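Local coordinates for ABC-type transport auxiliary lipoprotein component domain-containing protein (Xanthomonas campestris pv. campestris, PDB 2IQI) that is of unknown function but probably serves as the auxiliary lipoprotein component of an ABC-type transport system, at residues Ala10-Asn22 with Thr155-Thr167. Residues are numbered along the deposited sequence; the frame is centred on the assembly and turned at random.
Sequences ATIYAPTVRVTPN and TAAVAAAFEQALT
Tyr-13 lays one face of its ring over the methyl of Ala-159, a CH-pi contact with CB 4.0 Å from the ring centroid and 28° off the normal. With CG beside its own backbone N (chi1 -63°), the ring reaches along the first helical turn, where Tyr-13 OH and Thr-155 OG1 share a 2.6 Å hydrogen bond. Further along, Pro-15 CB sits 3.5 Å from Glu-163 CG, and Val-17 turns CG2 against Leu-166 CB at 3.6 Å. This is the close-packed side: Met-72 of helix 69-82 touches both Pro-15 and Leu-166. In this alpha+beta fold strand 11-13 lies nearly parallel to the start of helix 155-185, and the extended chain after it continues between the two helices; Leu-166 also meets Ile-124 of strand 121-132. Toward solvent, polar links replace packing. Extended beyond CG, Glu-163 rises beside exposed Thr-16, and Thr-16 N donates to Glu-163 OE1 at 2.8 Å, nearly straight (165° at the hydrogen), from the anti side and out of the carboxylate plane. One turn on, a water gives a 2.7 Å hydrogen bond to Thr-167 OG1 and accepts one from Arg-18 N, while Thr-167 OG1 itself donates back to Glu-163 O within the helix.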
loop_
_atom_site.group_PDB
_atom_site.type_symbol
_atom_site.label_atom_id
_atom_site.label_comp_id
_atom_site.label_asym_id
_atom_site.label_seq_id
_atom_site.Cartn_x
_atom_site.Cartn_y
_atom_site.Cartn_z
ATOM N N ALA A 10 15.188 -17.012 -11.735
ATOM C CA ALA A 10 13.978 -16.249 -11.238
ATOM C C ALA A 10 13.987 -14.826 -11.807
ATOM O O ALA A 10 14.967 -14.094 -11.629
ATOM C CB ALA A 10 13.938 -16.208 -9.692
ATOM N N THR A 11 12.924 -14.440 -12.505
ATOM C CA THR A 11 12.782 -13.056 -12.879
ATOM C C THR A 11 12.443 -12.215 -11.619
ATOM O O THR A 11 11.602 -12.608 -10.775
ATOM C CB THR A 11 11.700 -12.910 -13.915
ATOM O OG1 THR A 11 11.807 -13.986 -14.846
ATOM C CG2 THR A 11 11.817 -11.581 -14.659
ATOM N N ILE A 12 13.109 -11.076 -11.478
ATOM C CA ILE A 12 12.801 -10.184 -10.396
ATOM C C ILE A 12 12.009 -8.939 -10.900
ATOM O O ILE A 12 12.517 -8.127 -11.689
ATOM C CB ILE A 12 14.103 -9.815 -9.633
ATOM C CG1 ILE A 12 14.795 -11.084 -9.101
ATOM C CG2 ILE A 12 13.888 -8.734 -8.554
ATOM C CD1 ILE A 12 13.952 -11.966 -8.142
ATOM N N TYR A 13 10.767 -8.793 -10.430
ATOM C CA TYR A 13 9.965 -7.591 -10.702
ATOM C C TYR A 13 10.194 -6.442 -9.717
ATOM O O TYR A 13 10.342 -6.649 -8.516
ATOM C CB TYR A 13 8.478 -7.965 -10.804
ATOM C CG TYR A 13 8.262 -8.900 -11.960
ATOM C CD1 TYR A 13 8.334 -8.430 -13.274
ATOM C CD2 TYR A 13 8.054 -10.256 -11.758
ATOM C CE1 TYR A 13 8.156 -9.279 -14.363
ATOM C CE2 TYR A 13 7.886 -11.145 -12.859
ATOM C CZ TYR A 13 7.929 -10.634 -14.151
ATOM O OH TYR A 13 7.808 -11.461 -15.223
ATOM N N ALA A 14 10.248 -5.225 -10.248
ATOM C CA ALA A 14 10.364 -4.046 -9.414
ATOM C C ALA A 14 9.513 -2.948 -9.986
ATOM O O ALA A 14 9.927 -2.245 -10.934
ATOM C CB ALA A 14 11.796 -3.591 -9.296
ATOM N N PRO A 15 8.300 -2.800 -9.441
ATOM C CA PRO A 15 7.460 -1.699 -9.836
ATOM C C PRO A 15 8.009 -0.356 -9.397
ATOM O O PRO A 15 8.776 -0.251 -8.442
ATOM C CB PRO A 15 6.130 -2.002 -9.141
ATOM C CG PRO A 15 6.173 -3.466 -8.886
ATOM C CD PRO A 15 7.612 -3.689 -8.511
ATOM N N THR A 16 7.583 0.658 -10.131
ATOM C CA THR A 16 7.972 2.031 -9.936
ATOM C C THR A 16 6.692 2.759 -9.650
ATOM O O THR A 16 5.776 2.759 -10.479
ATOM C CB THR A 16 8.585 2.563 -11.204
ATOM O OG1 THR A 16 9.744 1.784 -11.460
ATOM C CG2 THR A 16 9.000 4.024 -11.044
ATOM N N VAL A 17 6.621 3.326 -8.459
ATOM C CA VAL A 17 5.447 3.982 -7.976
ATOM C C VAL A 17 5.814 5.415 -7.710
ATOM O O VAL A 17 6.467 5.726 -6.728
ATOM C CB VAL A 17 4.920 3.339 -6.672
ATOM C CG1 VAL A 17 3.907 4.245 -6.000
ATOM C CG2 VAL A 17 4.329 1.986 -6.947
ATOM N N ARG A 18 5.353 6.279 -8.606
ATOM C CA ARG A 18 5.363 7.732 -8.434
ATOM C C ARG A 18 3.930 8.236 -8.166
ATOM O O ARG A 18 3.030 8.034 -8.970
ATOM C CB ARG A 18 6.016 8.386 -9.667
ATOM C CG ARG A 18 7.284 7.628 -10.070
ATOM C CD ARG A 18 8.334 8.451 -10.788
ATOM N NE ARG A 18 9.636 7.777 -10.768
ATOM C CZ ARG A 18 10.536 7.849 -9.774
ATOM N NH1 ARG A 18 10.314 8.553 -8.665
ATOM N NH2 ARG A 18 11.682 7.190 -9.887
ATOM N N VAL A 19 3.713 8.850 -7.007
ATOM C CA VAL A 19 2.361 9.328 -6.659
ATOM C C VAL A 19 2.215 10.821 -6.901
ATOM O O VAL A 19 2.950 11.638 -6.335
ATOM C CB VAL A 19 1.995 9.029 -5.229
ATOM C CG1 VAL A 19 0.782 9.783 -4.851
ATOM C CG2 VAL A 19 1.749 7.556 -5.072
ATOM N N THR A 20 1.256 11.149 -7.760
ATOM C CA THR A 20 0.989 12.515 -8.142
ATOM C C THR A 20 0.274 13.232 -7.004
ATOM O O THR A 20 -0.818 12.825 -6.598
ATOM C CB THR A 20 0.099 12.599 -9.422
ATOM O OG1 THR A 20 0.728 11.894 -10.500
ATOM C CG2 THR A 20 -0.166 14.068 -9.841
ATOM N N PRO A 21 0.890 14.339 -6.527
ATOM C CA PRO A 21 0.319 15.196 -5.488
ATOM C C PRO A 21 -1.031 15.712 -5.970
ATOM O O PRO A 21 -1.177 16.063 -7.154
ATOM C CB PRO A 21 1.296 16.370 -5.402
ATOM C CG PRO A 21 2.425 16.054 -6.290
ATOM C CD PRO A 21 2.183 14.833 -7.049
ATOM N N ASN A 22 -1.996 15.741 -5.057
ATOM C CA ASN A 22 -3.342 16.216 -5.306
ATOM C C ASN A 22 -3.546 17.638 -4.774
ATOM O O ASN A 22 -3.349 17.882 -3.589
ATOM C CB ASN A 22 -4.325 15.271 -4.628
ATOM C CG ASN A 22 -5.769 15.689 -4.807
ATOM O OD1 ASN A 22 -6.090 16.861 -4.994
ATOM N ND2 ASN A 22 -6.651 14.729 -4.725
ATOM N N THR A 155 3.527 -13.429 -15.828
ATOM C CA THR A 155 3.902 -12.682 -14.647
ATOM C C THR A 155 4.252 -11.217 -14.943
ATOM O O THR A 155 3.860 -10.336 -14.170
ATOM C CB THR A 155 4.963 -13.414 -13.785
ATOM O OG1 THR A 155 6.199 -13.426 -14.474
ATOM C CG2 THR A 155 4.548 -14.873 -13.544
ATOM N N ALA A 156 4.919 -10.929 -16.058
ATOM C CA ALA A 156 5.118 -9.499 -16.460
ATOM C C ALA A 156 3.827 -8.637 -16.552
ATOM O O ALA A 156 3.845 -7.453 -16.183
ATOM C CB ALA A 156 5.905 -9.368 -17.749
ATOM N N ALA A 157 2.735 -9.206 -17.065
ATOM C CA ALA A 157 1.479 -8.481 -17.102
ATOM C C ALA A 157 0.946 -8.274 -15.664
ATOM O O ALA A 157 0.400 -7.213 -15.319
ATOM C CB ALA A 157 0.428 -9.216 -18.006
ATOM N N VAL A 158 1.141 -9.295 -14.845
ATOM C CA VAL A 158 0.677 -9.284 -13.472
ATOM C C VAL A 158 1.398 -8.196 -12.641
ATOM O O VAL A 158 0.775 -7.480 -11.847
ATOM C CB VAL A 158 0.853 -10.683 -12.826
ATOM C CG1 VAL A 158 0.572 -10.626 -11.343
ATOM C CG2 VAL A 158 -0.078 -11.673 -13.495
ATOM N N ALA A 159 2.706 -8.076 -12.853
ATOM C CA ALA A 159 3.517 -7.128 -12.151
ATOM C C ALA A 159 3.145 -5.722 -12.575
ATOM O O ALA A 159 3.142 -4.803 -11.760
ATOM C CB ALA A 159 4.957 -7.407 -12.439
ATOM N N ALA A 160 2.844 -5.551 -13.855
ATOM C CA ALA A 160 2.404 -4.272 -14.374
ATOM C C ALA A 160 1.099 -3.863 -13.718
ATOM O O ALA A 160 0.918 -2.691 -13.364
ATOM C CB ALA A 160 2.222 -4.335 -15.841
ATOM N N ALA A 161 0.201 -4.831 -13.532
ATOM C CA ALA A 161 -1.050 -4.536 -12.818
ATOM C C ALA A 161 -0.795 -4.171 -11.327
ATOM O O ALA A 161 -1.487 -3.350 -10.746
ATOM C CB ALA A 161 -2.046 -5.705 -12.953
ATOM N N PHE A 162 0.220 -4.783 -10.732
ATOM C CA PHE A 162 0.544 -4.531 -9.356
ATOM C C PHE A 162 1.101 -3.116 -9.185
ATOM O O PHE A 162 0.862 -2.473 -8.175
ATOM C CB PHE A 162 1.536 -5.564 -8.870
ATOM C CG PHE A 162 0.923 -6.729 -8.137
ATOM C CD1 PHE A 162 0.283 -6.541 -6.895
ATOM C CD2 PHE A 162 1.049 -8.022 -8.640
ATOM C CE1 PHE A 162 -0.264 -7.622 -6.184
ATOM C CE2 PHE A 162 0.547 -9.120 -7.925
ATOM C CZ PHE A 162 -0.118 -8.922 -6.690
ATOM N N GLU A 163 1.836 -2.619 -10.171
ATOM C CA GLU A 163 2.267 -1.239 -10.146
ATOM C C GLU A 163 1.033 -0.298 -10.114
ATOM O O GLU A 163 0.969 0.678 -9.346
ATOM C CB GLU A 163 3.114 -0.966 -11.384
ATOM C CG GLU A 163 4.169 0.080 -11.149
ATOM C CD GLU A 163 4.875 0.486 -12.404
ATOM O OE1 GLU A 163 6.098 0.293 -12.495
ATOM O OE2 GLU A 163 4.201 1.001 -13.310
ATOM N N GLN A 164 0.042 -0.604 -10.947
ATOM C CA GLN A 164 -1.169 0.168 -10.990
ATOM C C GLN A 164 -1.916 0.117 -9.624
ATOM O O GLN A 164 -2.363 1.179 -9.127
ATOM C CB GLN A 164 -2.051 -0.325 -12.125
ATOM C CG GLN A 164 -1.633 0.034 -13.559
ATOM C CD GLN A 164 -2.228 -0.957 -14.585
ATOM O OE1 GLN A 164 -1.536 -1.439 -15.473
ATOM N NE2 GLN A 164 -3.499 -1.290 -14.428
ATOM N N ALA A 165 -2.020 -1.075 -9.009
ATOM C CA ALA A 165 -2.705 -1.231 -7.721
ATOM C C ALA A 165 -1.937 -0.545 -6.588
ATOM O O ALA A 165 -2.535 0.096 -5.691
ATOM C CB ALA A 165 -2.914 -2.680 -7.389
ATOM N N LEU A 166 -0.615 -0.682 -6.626
ATOM C CA LEU A 166 0.224 -0.033 -5.664
ATOM C C LEU A 166 0.044 1.436 -5.757
ATOM O O LEU A 166 -0.087 2.081 -4.720
ATOM C CB LEU A 166 1.697 -0.321 -5.915
ATOM C CG LEU A 166 2.261 -1.348 -4.962
ATOM C CD1 LEU A 166 3.429 -2.092 -5.624
ATOM C CD2 LEU A 166 2.625 -0.654 -3.673
ATOM N N THR A 167 0.071 1.972 -6.984
ATOM C CA THR A 167 0.027 3.416 -7.177
ATOM C C THR A 167 -1.320 3.931 -6.669
ATOM O O THR A 167 -1.363 4.885 -5.878
ATOM C CB THR A 167 0.292 3.810 -8.637
ATOM O OG1 THR A 167 1.611 3.401 -8.995
ATOM C CG2 THR A 167 0.169 5.330 -8.862
HETATM O O HOH W 1 3.226 4.961 -10.527
#